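Local atomic coordinates of JamJ (Lyngbya majuscula, PDB entry 5DOZ), a protein that binds NADPH and, as an unusual enoyl-acyl carrier protein reductase of a polyketide synthase, forms a cyclopropane ring, probably by hydride transfer to its substrate. Residues Q10-S15 with H73-F78; G35-Q40 with G82-V87; Q42-N47 with H106-S111; L129-T134 with L307-F312; W258-V263 with I270-F275. All blocks are in the same frame, centred on the assembly; numbering follows the deposited sequence.

Interaction 1 of 5, residues Q10-S15 with H73-F78; sequences QLKIAS and HLTFGF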
# COMPACT_ATOMS: atom_id res chain seq x y z
N GLN A 10 13.73 15.10 -10.44
CA GLN A 10 13.31 14.53 -9.16
C GLN A 10 12.26 15.42 -8.49
O GLN A 10 12.34 16.65 -8.57
CB GLN A 10 14.53 14.38 -8.24
CG GLN A 10 14.23 13.73 -6.90
CD GLN A 10 15.50 13.30 -6.18
OE1 GLN A 10 16.04 14.04 -5.36
NE2 GLN A 10 15.98 12.11 -6.50
N LEU A 11 11.27 14.79 -7.85
CA LEU A 11 10.24 15.55 -7.15
C LEU A 11 10.73 16.00 -5.78
O LEU A 11 11.20 15.19 -4.97
CB LEU A 11 8.94 14.75 -7.04
CG LEU A 11 7.70 15.50 -6.56
CD1 LEU A 11 7.25 16.54 -7.58
CD2 LEU A 11 6.58 14.50 -6.26
N LYS A 12 10.61 17.30 -5.54
CA LYS A 12 11.08 17.91 -4.30
C LYS A 12 10.06 18.94 -3.80
O LYS A 12 9.18 19.38 -4.54
CB LYS A 12 12.44 18.59 -4.51
CG LYS A 12 13.57 17.69 -5.02
CD LYS A 12 14.03 16.67 -3.99
CE LYS A 12 14.97 17.28 -2.96
NZ LYS A 12 15.19 16.34 -1.83
N ILE A 13 10.19 19.31 -2.53
CA ILE A 13 9.36 20.37 -1.96
C ILE A 13 10.27 21.28 -1.13
O ILE A 13 11.05 20.79 -0.31
CB ILE A 13 8.14 19.80 -1.19
CG1 ILE A 13 7.00 20.82 -1.13
CG2 ILE A 13 8.52 19.27 0.19
CD1 ILE A 13 5.63 20.19 -0.92
N ALA A 14 10.21 22.58 -1.38
CA ALA A 14 11.13 23.53 -0.74
C ALA A 14 10.70 23.91 0.69
O ALA A 14 11.47 24.52 1.43
CB ALA A 14 11.31 24.77 -1.60
N SER A 15 9.47 23.55 1.04
CA SER A 15 8.94 23.73 2.39
C SER A 15 7.68 22.89 2.58
O SER A 15 6.94 22.66 1.63
CB SER A 15 8.64 25.20 2.67
OG SER A 15 7.64 25.68 1.78
N HIS A 73 15.94 17.28 2.13
CA HIS A 73 16.36 15.88 2.04
C HIS A 73 15.20 14.93 1.73
O HIS A 73 15.39 13.72 1.56
CB HIS A 73 17.08 15.45 3.33
CG HIS A 73 18.21 16.37 3.71
ND1 HIS A 73 18.30 16.94 4.97
CD2 HIS A 73 19.27 16.82 3.01
CE1 HIS A 73 19.39 17.69 5.02
NE2 HIS A 73 19.99 17.64 3.84
N LEU A 74 13.99 15.48 1.66
CA LEU A 74 12.79 14.68 1.42
C LEU A 74 12.63 14.35 -0.07
O LEU A 74 12.70 15.22 -0.93
CB LEU A 74 11.54 15.37 1.97
CG LEU A 74 10.21 14.60 2.04
CD1 LEU A 74 10.28 13.37 2.94
CD2 LEU A 74 9.08 15.52 2.48
N THR A 75 12.45 13.06 -0.34
CA THR A 75 12.09 12.59 -1.68
C THR A 75 10.74 11.89 -1.58
O THR A 75 10.22 11.67 -0.48
CB THR A 75 13.15 11.64 -2.27
OG1 THR A 75 13.38 10.55 -1.37
CG2 THR A 75 14.48 12.38 -2.53
N PHE A 76 10.16 11.57 -2.73
CA PHE A 76 8.81 11.01 -2.78
C PHE A 76 8.80 9.76 -3.65
O PHE A 76 9.55 9.67 -4.62
CB PHE A 76 7.83 12.05 -3.33
CG PHE A 76 7.73 13.30 -2.50
CD1 PHE A 76 8.57 14.40 -2.73
CD2 PHE A 76 6.79 13.39 -1.47
CE1 PHE A 76 8.47 15.55 -1.97
CE2 PHE A 76 6.69 14.54 -0.70
CZ PHE A 76 7.53 15.62 -0.95
N GLY A 77 7.95 8.79 -3.29
CA GLY A 77 7.72 7.61 -4.12
C GLY A 77 8.19 6.31 -3.49
O GLY A 77 9.39 6.09 -3.33
N PHE A 78 7.24 5.44 -3.17
CA PHE A 78 7.49 4.21 -2.39
C PHE A 78 7.49 2.94 -3.24
O PHE A 78 7.83 1.86 -2.75
CB PHE A 78 6.46 4.07 -1.27
CG PHE A 78 6.62 5.08 -0.16
CD1 PHE A 78 7.55 4.88 0.85
CD2 PHE A 78 5.81 6.21 -0.11
CE1 PHE A 78 7.70 5.80 1.88
CE2 PHE A 78 5.94 7.13 0.92
CZ PHE A 78 6.89 6.93 1.91
O HOH W 1 11.38 12.34 -5.14
O HOH W 2 11.55 17.93 -0.88
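Lys12 and Leu74, together with Leu11, Ile13 and Phe76, make a mixed polar and apolar contact between strand 9-13 and the irregular loop that leads into strand 79-87. The touching parts of the two segments run at 109° to each other and do not pair as a sheet. Lys12 supplies the direct bond: its NZ donates to Leu74 O at 2.9 Å, coming from above the carbonyl plane. Bends at chi2 and chi3 fold the chain back, although its CB sets off away from the loop. The same NZ also bonds to Asp72 O, so two loop carbonyls, two residues apart, share it. Water does part of the work too: one molecule accepts from Phe76 N at 2.8 Å and lies 2.9 Å from Leu11 O, to which it can donate. The apolar part centres on the Phe76 ring, met at its edge. Leu11 O comes to 3.5 Å from Phe76 CD1 in the ring plane, and Ile13 CG2 sits 3.9 Å from Phe76 CZ in the same plane. Leu11 crosses the phenyl group at about a right angle, with CD2 4.0 Å from Phe76 CB. Leu22 of strand 22-26 also touches this ring. The arrangement puts the N-terminal two-stranded antiparallel sheet, 9-13 with 22-26, against the GroES-like domain found in medium-chain dehydrogenases and reductases.

Interaction 2 of 5, residues G35-Q40 with G82-V87; sequences GEVKVQ and GVIVGV
Lys38 O is gripped by two successive backbone N-H groups, Val85 N at 2.9 Å and Gly86 N at 3.2 Å, both arriving from the same face of its carbonyl plane. This is a classic beta bulge, set in the antiparallel pairing of strands 37-45 and 79-87 within the GroES-like domain. The Val85 bond is nearly straight (169°), while the one from Gly86 is bent to 144°. On one side of the bulge Lys38 N returns a bond to Gly86 O; beyond it the ladder resumes one residue out of step, with Gln40 and Val83 as a hydrogen-bonded pair that exchanges both N-H groups. The side chains sort by face. Val37, Val39 and Ile84 share the buried one, where Val37 CG1 lies 3.8 Å from Ile84 CG2, and Val100 of strand 99-103 also packs on Val39 and Ile84. On the face of Lys38 and Gln40, the Lys38 chain runs alongside Val85, both pointing the same way, with Lys38 CG 3.6 Å from Val85 CG1. Lys38 stays extended, and its NZ ends on Asn29 OD1 and Gln30 O. Gln40 keeps the same company with Val83: its OE1 comes to 3.4 Å from Val83 CG1, the methyl that lies between backbone N and carbonyl carbon.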
# COMPACT_ATOMS: atom_id res chain seq x y z
N GLY A 35 26.36 -4.31 -6.00
CA GLY A 35 25.08 -4.73 -5.43
C GLY A 35 23.93 -3.78 -5.71
O GLY A 35 22.93 -3.79 -4.98
N GLU A 36 24.07 -2.95 -6.74
CA GLU A 36 23.07 -1.93 -7.04
C GLU A 36 22.55 -2.02 -8.46
O GLU A 36 23.25 -2.46 -9.37
CB GLU A 36 23.62 -0.52 -6.76
CG GLU A 36 23.86 -0.22 -5.28
CD GLU A 36 24.29 1.21 -5.02
OE1 GLU A 36 25.19 1.72 -5.72
OE2 GLU A 36 23.73 1.84 -4.09
N VAL A 37 21.30 -1.59 -8.63
CA VAL A 37 20.65 -1.59 -9.93
C VAL A 37 20.13 -0.19 -10.23
O VAL A 37 19.59 0.48 -9.34
CB VAL A 37 19.48 -2.61 -9.98
CG1 VAL A 37 18.87 -2.67 -11.38
CG2 VAL A 37 19.96 -3.99 -9.56
N LYS A 38 20.32 0.26 -11.47
CA LYS A 38 19.76 1.51 -11.94
C LYS A 38 18.50 1.22 -12.76
O LYS A 38 18.53 0.44 -13.71
CB LYS A 38 20.78 2.28 -12.79
CG LYS A 38 20.37 3.70 -13.13
CD LYS A 38 21.50 4.47 -13.80
CE LYS A 38 21.06 5.87 -14.22
NZ LYS A 38 22.21 6.69 -14.71
N VAL A 39 17.39 1.84 -12.37
CA VAL A 39 16.10 1.61 -13.03
C VAL A 39 15.54 2.89 -13.61
O VAL A 39 15.46 3.91 -12.92
CB VAL A 39 15.06 0.98 -12.07
CG1 VAL A 39 13.74 0.74 -12.79
CG2 VAL A 39 15.59 -0.30 -11.45
N GLN A 40 15.15 2.85 -14.89
CA GLN A 40 14.46 3.97 -15.53
C GLN A 40 12.98 3.93 -15.15
O GLN A 40 12.26 3.00 -15.54
CB GLN A 40 14.63 3.92 -17.05
CG GLN A 40 13.72 4.86 -17.83
CD GLN A 40 13.67 4.54 -19.31
OE1 GLN A 40 14.58 3.91 -19.85
NE2 GLN A 40 12.60 4.98 -19.97
N GLY A 82 9.20 0.14 -14.12
CA GLY A 82 10.17 0.70 -15.05
C GLY A 82 11.03 -0.34 -15.73
O GLY A 82 10.66 -1.51 -15.79
N VAL A 83 12.18 0.10 -16.22
CA VAL A 83 13.07 -0.77 -16.98
C VAL A 83 14.50 -0.60 -16.48
O VAL A 83 14.97 0.51 -16.26
CB VAL A 83 12.92 -0.54 -18.52
CG1 VAL A 83 13.17 0.91 -18.90
CG2 VAL A 83 13.82 -1.49 -19.31
N ILE A 84 15.16 -1.73 -16.27
CA ILE A 84 16.55 -1.75 -15.82
C ILE A 84 17.48 -1.19 -16.91
O ILE A 84 17.46 -1.64 -18.06
CB ILE A 84 16.97 -3.18 -15.40
CG1 ILE A 84 16.12 -3.63 -14.19
CG2 ILE A 84 18.46 -3.25 -15.10
CD1 ILE A 84 16.47 -5.01 -13.66
N VAL A 85 18.29 -0.21 -16.53
CA VAL A 85 19.21 0.45 -17.45
C VAL A 85 20.68 0.27 -17.02
O VAL A 85 21.59 0.56 -17.79
CB VAL A 85 18.85 1.94 -17.62
CG1 VAL A 85 19.23 2.74 -16.38
CG2 VAL A 85 19.49 2.54 -18.86
N GLY A 86 20.90 -0.22 -15.80
CA GLY A 86 22.25 -0.43 -15.30
C GLY A 86 22.32 -1.42 -14.16
O GLY A 86 21.58 -1.31 -13.17
N VAL A 87 23.21 -2.40 -14.28
CA VAL A 87 23.37 -3.41 -13.24
C VAL A 87 24.80 -3.38 -12.71
O VAL A 87 25.75 -3.56 -13.47
CB VAL A 87 23.05 -4.84 -13.75
CG1 VAL A 87 23.13 -5.84 -12.61
CG2 VAL A 87 21.66 -4.89 -14.39

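Interaction 3 of 5, residues Q42-N47 with H106-S111; sequences QAVPVN and HDAFSS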
# COMPACT_ATOMS: atom_id res chain seq x y z
N GLN A 42 9.07 4.60 -15.03
CA GLN A 42 8.07 4.84 -16.08
C GLN A 42 6.67 5.22 -15.59
O GLN A 42 5.95 5.93 -16.27
CB GLN A 42 8.04 3.66 -17.07
CG GLN A 42 9.41 3.38 -17.68
CD GLN A 42 9.37 2.55 -18.94
OE1 GLN A 42 9.75 1.38 -18.92
NE2 GLN A 42 8.93 3.15 -20.04
N ALA A 43 6.30 4.73 -14.40
CA ALA A 43 5.02 5.12 -13.78
C ALA A 43 5.06 4.93 -12.26
O ALA A 43 5.57 3.93 -11.77
CB ALA A 43 3.85 4.35 -14.40
N VAL A 44 4.53 5.91 -11.53
CA VAL A 44 4.62 5.93 -10.07
C VAL A 44 3.27 6.24 -9.44
O VAL A 44 2.68 7.29 -9.72
CB VAL A 44 5.64 6.97 -9.56
CG1 VAL A 44 5.93 6.77 -8.08
CG2 VAL A 44 6.94 6.93 -10.36
N PRO A 45 2.77 5.34 -8.59
CA PRO A 45 1.55 5.68 -7.88
C PRO A 45 1.81 6.64 -6.72
O PRO A 45 2.88 6.61 -6.10
CB PRO A 45 1.02 4.32 -7.38
CG PRO A 45 2.16 3.38 -7.46
CD PRO A 45 3.12 3.91 -8.49
N VAL A 46 0.85 7.53 -6.46
CA VAL A 46 0.90 8.39 -5.29
C VAL A 46 0.40 7.56 -4.11
O VAL A 46 -0.67 6.96 -4.18
CB VAL A 46 -0.01 9.63 -5.43
CG1 VAL A 46 0.33 10.66 -4.36
CG2 VAL A 46 0.10 10.25 -6.82
N ASN A 47 1.19 7.53 -3.05
CA ASN A 47 0.80 6.81 -1.85
C ASN A 47 0.29 7.77 -0.79
O ASN A 47 0.59 8.96 -0.81
CB ASN A 47 1.96 5.94 -1.33
CG ASN A 47 1.99 4.57 -1.99
OD1 ASN A 47 1.29 3.65 -1.57
ND2 ASN A 47 2.82 4.42 -3.01
N HIS A 106 12.38 5.02 -1.55
CA HIS A 106 11.87 6.29 -1.02
C HIS A 106 11.88 7.43 -2.04
O HIS A 106 11.40 8.53 -1.75
CB HIS A 106 12.66 6.71 0.23
CG HIS A 106 12.66 5.69 1.32
ND1 HIS A 106 11.51 5.31 1.98
CD2 HIS A 106 13.67 4.96 1.86
CE1 HIS A 106 11.81 4.40 2.89
NE2 HIS A 106 13.11 4.17 2.84
N ASP A 107 12.39 7.16 -3.23
CA ASP A 107 12.56 8.21 -4.24
C ASP A 107 12.07 7.82 -5.63
O ASP A 107 12.70 8.17 -6.64
CB ASP A 107 14.03 8.65 -4.29
CG ASP A 107 14.99 7.50 -4.49
OD1 ASP A 107 14.53 6.34 -4.63
OD2 ASP A 107 16.22 7.75 -4.52
N ALA A 108 10.95 7.11 -5.70
CA ALA A 108 10.42 6.64 -6.98
C ALA A 108 10.03 7.78 -7.93
O ALA A 108 10.09 7.61 -9.16
CB ALA A 108 9.25 5.69 -6.78
N PHE A 109 9.64 8.93 -7.37
CA PHE A 109 9.35 10.12 -8.17
C PHE A 109 10.64 10.82 -8.63
O PHE A 109 10.92 11.97 -8.27
CB PHE A 109 8.42 11.09 -7.42
CG PHE A 109 6.97 10.66 -7.42
CD1 PHE A 109 6.23 10.63 -8.61
CD2 PHE A 109 6.33 10.32 -6.22
CE1 PHE A 109 4.89 10.25 -8.60
CE2 PHE A 109 4.99 9.94 -6.21
CZ PHE A 109 4.27 9.90 -7.40
N SER A 110 11.40 10.08 -9.42
CA SER A 110 12.65 10.54 -10.01
C SER A 110 12.70 9.88 -11.37
O SER A 110 12.03 8.86 -11.58
CB SER A 110 13.85 10.04 -9.19
OG SER A 110 13.69 10.33 -7.81
N SER A 111 13.47 10.43 -12.30
CA SER A 111 13.65 9.82 -13.62
C SER A 111 14.34 8.45 -13.53
O SER A 111 14.03 7.54 -14.31
CB SER A 111 14.45 10.74 -14.53
OG SER A 111 13.68 11.88 -14.89
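Val44 can be followed outward from CB, which itself rests on Phe109, 3.5 Å from CE1. Its branches then part company. CG1, anti to the backbone N (chi1 -168°), lies over the middle of the Phe109 ring, 3.6 Å from the centroid and 11° off the ring normal, a well-centred CH-pi contact. Val44 CG1 also reaches Ala108 CB at 3.7 Å. Val44 CG2 goes to the backbone instead, coming within 3.4 Å of Ala108 O. One valine thus fills the angle between a phenyl face and the turn that carries it. That turn is an inverse gamma turn centred on Phe109, whose Ser110 N to Ala108 O bond is weak. Beside it Ser110 OG donates to Asp107 O at 2.6 Å and also meets Gln10 NE2. Val46 CG2 approaches Phe109 CZ obliquely at 4.2 Å. No hydrogen bond links the two segments. The contact, buried throughout, packs the loop before strand 112-115 onto strand 37-45 of the GroES-like domain. Val44 pairs through its backbone with Val335 of strand 332-336, whose side chain also meets Phe109. Ala108 packs on Ala80 of strand 79-87, while helix 317-326 adds Ile317 against Phe109, and Phe321 and Leu324 against Val46.

Interaction 4 of 5, residues L129-T134 with L307-F312; sequences LIEAAT and LVYKTF
The Tyr309 ring meets Ile130, Glu131 and Thr134 of segment 129-134 obliquely. At its edge, in plane, lie two oxygens from its own segment, 307-312: Leu307 O and Thr311 OG1. Ile130 crosses the ring at about a right angle: CG1 comes to 3.6 Å from Tyr309 CE2, and CG2 to 3.2 Å from Tyr309 OH, a tight approach. Thr134 CG2 meets the root of the tyrosine, 3.9 Å from its CB. Tyr309 has CG between backbone N and carbonyl carbon (chi1 69°), and this turns the phenol back toward the helix. The strand concerned, 309-313, runs parallel to strand 332-336, which in turn pairs with 37-45; helix 129-132 therefore sits against the mixed sheet of the GroES-like part of the fold, with Ile130 also touching Val334, Thr336 and Ala43. The polar link is at the other end of the contact. Leu307 N donates to Thr134 OG1 at 2.9 Å, and that hydroxyl passes its own hydrogen to Glu131 O at 2.8 Å, nearly along the C=O axis. Thr134 N bonds to the same carbonyl, so Glu131 O takes two donors from one residue. Beside this relay Leu307 lays CB against Thr134 CB at 3.8 Å, and its CD1 reaches Thr134 O at 3.5 Å.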
# COMPACT_ATOMS: atom_id res chain seq x y z
N LEU A 129 2.56 -1.96 -18.34
CA LEU A 129 3.36 -1.28 -17.31
C LEU A 129 2.46 -0.58 -16.30
O LEU A 129 2.64 -0.72 -15.09
CB LEU A 129 4.32 -0.26 -17.93
CG LEU A 129 5.57 -0.71 -18.69
CD1 LEU A 129 6.32 0.50 -19.23
CD2 LEU A 129 6.50 -1.57 -17.85
N ILE A 130 1.49 0.16 -16.83
CA ILE A 130 0.59 0.98 -16.03
C ILE A 130 -0.33 0.14 -15.13
O ILE A 130 -0.58 0.50 -13.98
CB ILE A 130 -0.19 1.98 -16.94
CG1 ILE A 130 -0.79 3.12 -16.11
CG2 ILE A 130 -1.22 1.29 -17.84
CD1 ILE A 130 0.16 4.27 -15.91
N GLU A 131 -0.78 -1.00 -15.65
CA GLU A 131 -1.54 -1.98 -14.87
C GLU A 131 -0.72 -2.54 -13.70
O GLU A 131 -1.21 -2.67 -12.58
CB GLU A 131 -2.05 -3.10 -15.78
CG GLU A 131 -3.23 -2.70 -16.65
CD GLU A 131 -3.57 -3.69 -17.76
OE1 GLU A 131 -2.66 -4.38 -18.28
OE2 GLU A 131 -4.76 -3.75 -18.13
N ALA A 132 0.54 -2.87 -13.98
CA ALA A 132 1.46 -3.43 -12.99
C ALA A 132 1.81 -2.44 -11.88
O ALA A 132 2.22 -2.84 -10.80
CB ALA A 132 2.72 -3.94 -13.67
N ALA A 133 1.68 -1.15 -12.17
CA ALA A 133 1.92 -0.09 -11.20
C ALA A 133 0.90 -0.08 -10.05
O ALA A 133 1.16 0.53 -9.01
CB ALA A 133 1.96 1.27 -11.88
N THR A 134 -0.23 -0.75 -10.23
CA THR A 134 -1.27 -0.84 -9.19
C THR A 134 -1.06 -2.01 -8.22
O THR A 134 -1.87 -2.22 -7.31
CB THR A 134 -2.69 -0.98 -9.79
OG1 THR A 134 -2.84 -2.28 -10.39
CG2 THR A 134 -2.99 0.11 -10.82
N LEU A 307 -5.61 -3.20 -10.12
CA LEU A 307 -6.67 -2.39 -9.54
C LEU A 307 -7.23 -1.40 -10.57
O LEU A 307 -6.59 -1.12 -11.58
CB LEU A 307 -6.15 -1.64 -8.31
CG LEU A 307 -5.52 -2.45 -7.16
CD1 LEU A 307 -5.10 -1.53 -6.04
CD2 LEU A 307 -6.46 -3.53 -6.65
N VAL A 308 -8.43 -0.89 -10.29
CA VAL A 308 -8.97 0.25 -11.03
C VAL A 308 -8.08 1.45 -10.74
O VAL A 308 -7.65 1.67 -9.60
CB VAL A 308 -10.43 0.55 -10.60
CG1 VAL A 308 -10.91 1.89 -11.16
CG2 VAL A 308 -11.36 -0.57 -11.04
N TYR A 309 -7.80 2.24 -11.77
CA TYR A 309 -6.89 3.37 -11.60
C TYR A 309 -7.25 4.56 -12.47
O TYR A 309 -7.88 4.42 -13.52
CB TYR A 309 -5.44 2.94 -11.86
CG TYR A 309 -5.15 2.60 -13.31
CD1 TYR A 309 -5.48 1.36 -13.84
CD2 TYR A 309 -4.56 3.54 -14.15
CE1 TYR A 309 -5.23 1.05 -15.17
CE2 TYR A 309 -4.30 3.24 -15.48
CZ TYR A 309 -4.63 2.00 -15.98
OH TYR A 309 -4.38 1.71 -17.29
N LYS A 310 -6.85 5.74 -12.01
CA LYS A 310 -6.86 6.96 -12.81
C LYS A 310 -5.40 7.38 -13.04
O LYS A 310 -4.55 7.21 -12.16
CB LYS A 310 -7.65 8.07 -12.10
CG LYS A 310 -7.74 9.37 -12.89
CD LYS A 310 -8.72 10.36 -12.26
CE LYS A 310 -8.69 11.68 -13.02
NZ LYS A 310 -9.79 12.62 -12.66
N THR A 311 -5.13 7.92 -14.23
CA THR A 311 -3.79 8.33 -14.64
C THR A 311 -3.65 9.85 -14.73
O THR A 311 -4.56 10.53 -15.22
CB THR A 311 -3.42 7.71 -16.00
OG1 THR A 311 -3.19 6.30 -15.84
CG2 THR A 311 -2.17 8.34 -16.59
N PHE A 312 -2.51 10.37 -14.28
CA PHE A 312 -2.11 11.76 -14.45
C PHE A 312 -0.74 11.85 -15.15
O PHE A 312 0.13 11.02 -14.89
CB PHE A 312 -2.00 12.46 -13.09
CG PHE A 312 -3.33 12.71 -12.41
CD1 PHE A 312 -3.91 11.73 -11.61
CD2 PHE A 312 -3.98 13.93 -12.56
CE1 PHE A 312 -5.12 11.96 -10.98
CE2 PHE A 312 -5.20 14.16 -11.94
CZ PHE A 312 -5.77 13.18 -11.14

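Interaction 5 of 5, residues W258-V263 with I270-F275; sequences WSHSQV and IKYFPF
The start of helix 260-266 lies beside strand 271-274, with His260 CA and Tyr272 CA 6.9 Å apart. Tyr272 fills the gap. Its CG stands anti to the backbone N (chi1 -178°), which sends the ring across to the helix, and its OH donates to Trp258 O at 2.6 Å, just before the first helical turn. Val263 CG2 sits over the centre of the tyrosine ring, 3.7 Å from the centroid and almost on the normal, while Pro274 CD lies over the opposite face, offset toward the rim. The ring lies between a methyl of the helix and a proline of its own strand. Both elements belong to the beta-alpha-beta unit 247-251, 260-266, 271-274 of the Rossmann-type parallel sheet, where 271-274 is an outermost strand. His260 meets Tyr272 in a T-shaped arrangement: the tyrosine edge, through CD2, points at the imidazole face, with the planes at 75°. The same imidazole donates its NE2 hydrogen to Tyr272 O, the two heavy atoms 3.2 Å apart, a bent bond from above the carbonyl plane. Val263 uses its other methyl too, CG1 lying 3.7 Å from Ile270 CD1. One residue past the strand, Phe275 O accepts a hydrogen bond from the carboxamide nitrogen of NADPH.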
# COMPACT_ATOMS: atom_id res chain seq x y z
N TRP A 258 -2.66 1.47 19.10
CA TRP A 258 -2.60 0.86 20.43
C TRP A 258 -1.41 -0.10 20.51
O TRP A 258 -1.02 -0.71 19.51
CB TRP A 258 -3.90 0.10 20.72
CG TRP A 258 -5.10 0.98 20.98
CD1 TRP A 258 -5.27 2.29 20.63
CD2 TRP A 258 -6.33 0.58 21.61
NE1 TRP A 258 -6.51 2.74 21.02
CE2 TRP A 258 -7.18 1.71 21.63
CE3 TRP A 258 -6.78 -0.62 22.17
CZ2 TRP A 258 -8.46 1.67 22.18
CZ3 TRP A 258 -8.06 -0.65 22.73
CH2 TRP A 258 -8.89 0.49 22.72
N SER A 259 -0.83 -0.21 21.70
CA SER A 259 0.29 -1.13 21.93
C SER A 259 -0.23 -2.52 22.26
O SER A 259 -1.44 -2.71 22.43
CB SER A 259 1.21 -0.60 23.03
OG SER A 259 0.50 -0.37 24.24
N HIS A 260 0.67 -3.49 22.36
CA HIS A 260 0.28 -4.89 22.59
C HIS A 260 -0.46 -5.16 23.91
O HIS A 260 -1.37 -5.99 23.94
CB HIS A 260 1.47 -5.83 22.42
CG HIS A 260 1.55 -6.44 21.06
ND1 HIS A 260 2.43 -6.00 20.09
CD2 HIS A 260 0.86 -7.46 20.49
CE1 HIS A 260 2.28 -6.72 19.00
NE2 HIS A 260 1.33 -7.61 19.21
N SER A 261 -0.07 -4.48 24.98
CA SER A 261 -0.72 -4.66 26.28
C SER A 261 -2.05 -3.93 26.36
O SER A 261 -2.99 -4.40 27.01
CB SER A 261 0.20 -4.23 27.43
OG SER A 261 0.60 -2.88 27.29
N GLN A 262 -2.14 -2.78 25.70
CA GLN A 262 -3.37 -2.00 25.61
C GLN A 262 -4.49 -2.79 24.92
O GLN A 262 -5.66 -2.68 25.29
CB GLN A 262 -3.13 -0.66 24.92
CG GLN A 262 -2.29 0.31 25.73
CD GLN A 262 -1.98 1.61 25.01
OE1 GLN A 262 -2.01 1.67 23.78
NE2 GLN A 262 -1.68 2.65 25.77
N VAL A 263 -4.12 -3.57 23.91
CA VAL A 263 -5.07 -4.47 23.25
C VAL A 263 -5.35 -5.69 24.13
O VAL A 263 -6.47 -6.19 24.18
CB VAL A 263 -4.58 -4.91 21.84
CG1 VAL A 263 -5.58 -5.83 21.18
CG2 VAL A 263 -4.34 -3.69 20.95
N ILE A 270 -7.44 -12.20 21.42
CA ILE A 270 -7.18 -11.83 20.03
C ILE A 270 -5.70 -11.65 19.69
O ILE A 270 -4.90 -11.24 20.53
CB ILE A 270 -7.96 -10.57 19.60
CG1 ILE A 270 -7.69 -9.41 20.55
CG2 ILE A 270 -9.45 -10.89 19.49
CD1 ILE A 270 -8.29 -8.09 20.09
N LYS A 271 -5.36 -11.97 18.45
CA LYS A 271 -4.01 -11.77 17.95
C LYS A 271 -3.93 -10.39 17.31
O LYS A 271 -4.71 -10.06 16.42
CB LYS A 271 -3.61 -12.88 16.97
CG LYS A 271 -3.66 -14.27 17.59
CD LYS A 271 -2.73 -15.24 16.87
CE LYS A 271 -2.83 -16.63 17.47
NZ LYS A 271 -1.67 -17.47 17.06
N TYR A 272 -3.00 -9.59 17.81
CA TYR A 272 -2.81 -8.22 17.34
C TYR A 272 -1.63 -8.20 16.39
O TYR A 272 -0.52 -8.58 16.77
CB TYR A 272 -2.59 -7.30 18.54
CG TYR A 272 -2.44 -5.83 18.21
CD1 TYR A 272 -3.37 -5.16 17.40
CD2 TYR A 272 -1.39 -5.09 18.75
CE1 TYR A 272 -3.23 -3.82 17.11
CE2 TYR A 272 -1.25 -3.74 18.48
CZ TYR A 272 -2.17 -3.11 17.66
OH TYR A 272 -2.03 -1.77 17.38
N PHE A 273 -1.88 -7.78 15.15
CA PHE A 273 -0.84 -7.71 14.12
C PHE A 273 -0.66 -6.29 13.57
O PHE A 273 -1.18 -5.98 12.50
CB PHE A 273 -1.15 -8.67 12.97
CG PHE A 273 -0.96 -10.12 13.32
CD1 PHE A 273 0.32 -10.64 13.51
CD2 PHE A 273 -2.06 -10.96 13.46
CE1 PHE A 273 0.49 -11.98 13.83
CE2 PHE A 273 -1.89 -12.30 13.77
CZ PHE A 273 -0.62 -12.81 13.96
N PRO A 274 0.08 -5.44 14.30
CA PRO A 274 0.51 -4.17 13.73
C PRO A 274 1.77 -4.42 12.91
O PRO A 274 2.72 -5.04 13.41
CB PRO A 274 0.85 -3.34 14.96
CG PRO A 274 1.34 -4.34 15.95
CD PRO A 274 0.52 -5.58 15.70
N PHE A 275 1.80 -3.97 11.66
CA PHE A 275 3.01 -4.13 10.86
C PHE A 275 3.22 -2.98 9.89
O PHE A 275 2.27 -2.40 9.38
CB PHE A 275 3.02 -5.48 10.12
CG PHE A 275 2.21 -5.49 8.86
CD1 PHE A 275 0.85 -5.73 8.90
CD2 PHE A 275 2.81 -5.23 7.63
CE1 PHE A 275 0.10 -5.73 7.74
CE2 PHE A 275 2.07 -5.23 6.46
CZ PHE A 275 0.71 -5.48 6.52

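In the fold
From the N terminus, interactions 1, 2 and 3 open at 10-15, 35-40 and 42-47. They close in the same order, at 73-78, 82-87 and 106-111, so all three cross: interaction 1 ties the N-terminal strand pair to the GroES-like domain, interaction 2 pairs two strands of its sheet and interaction 3 packs a loop on it. Interactions 1 and 3 meet directly; interactions 2 and 3 share strand 37-45. Interaction 4 opens at 129-134 and closes at 307-312, with 172 residues between, bringing the chain back beside interaction 3. Nested within that loop, interaction 5 belongs to the nucleotide-binding part, on the opposite side of the chain's centre from interactions 2, 3 and 4.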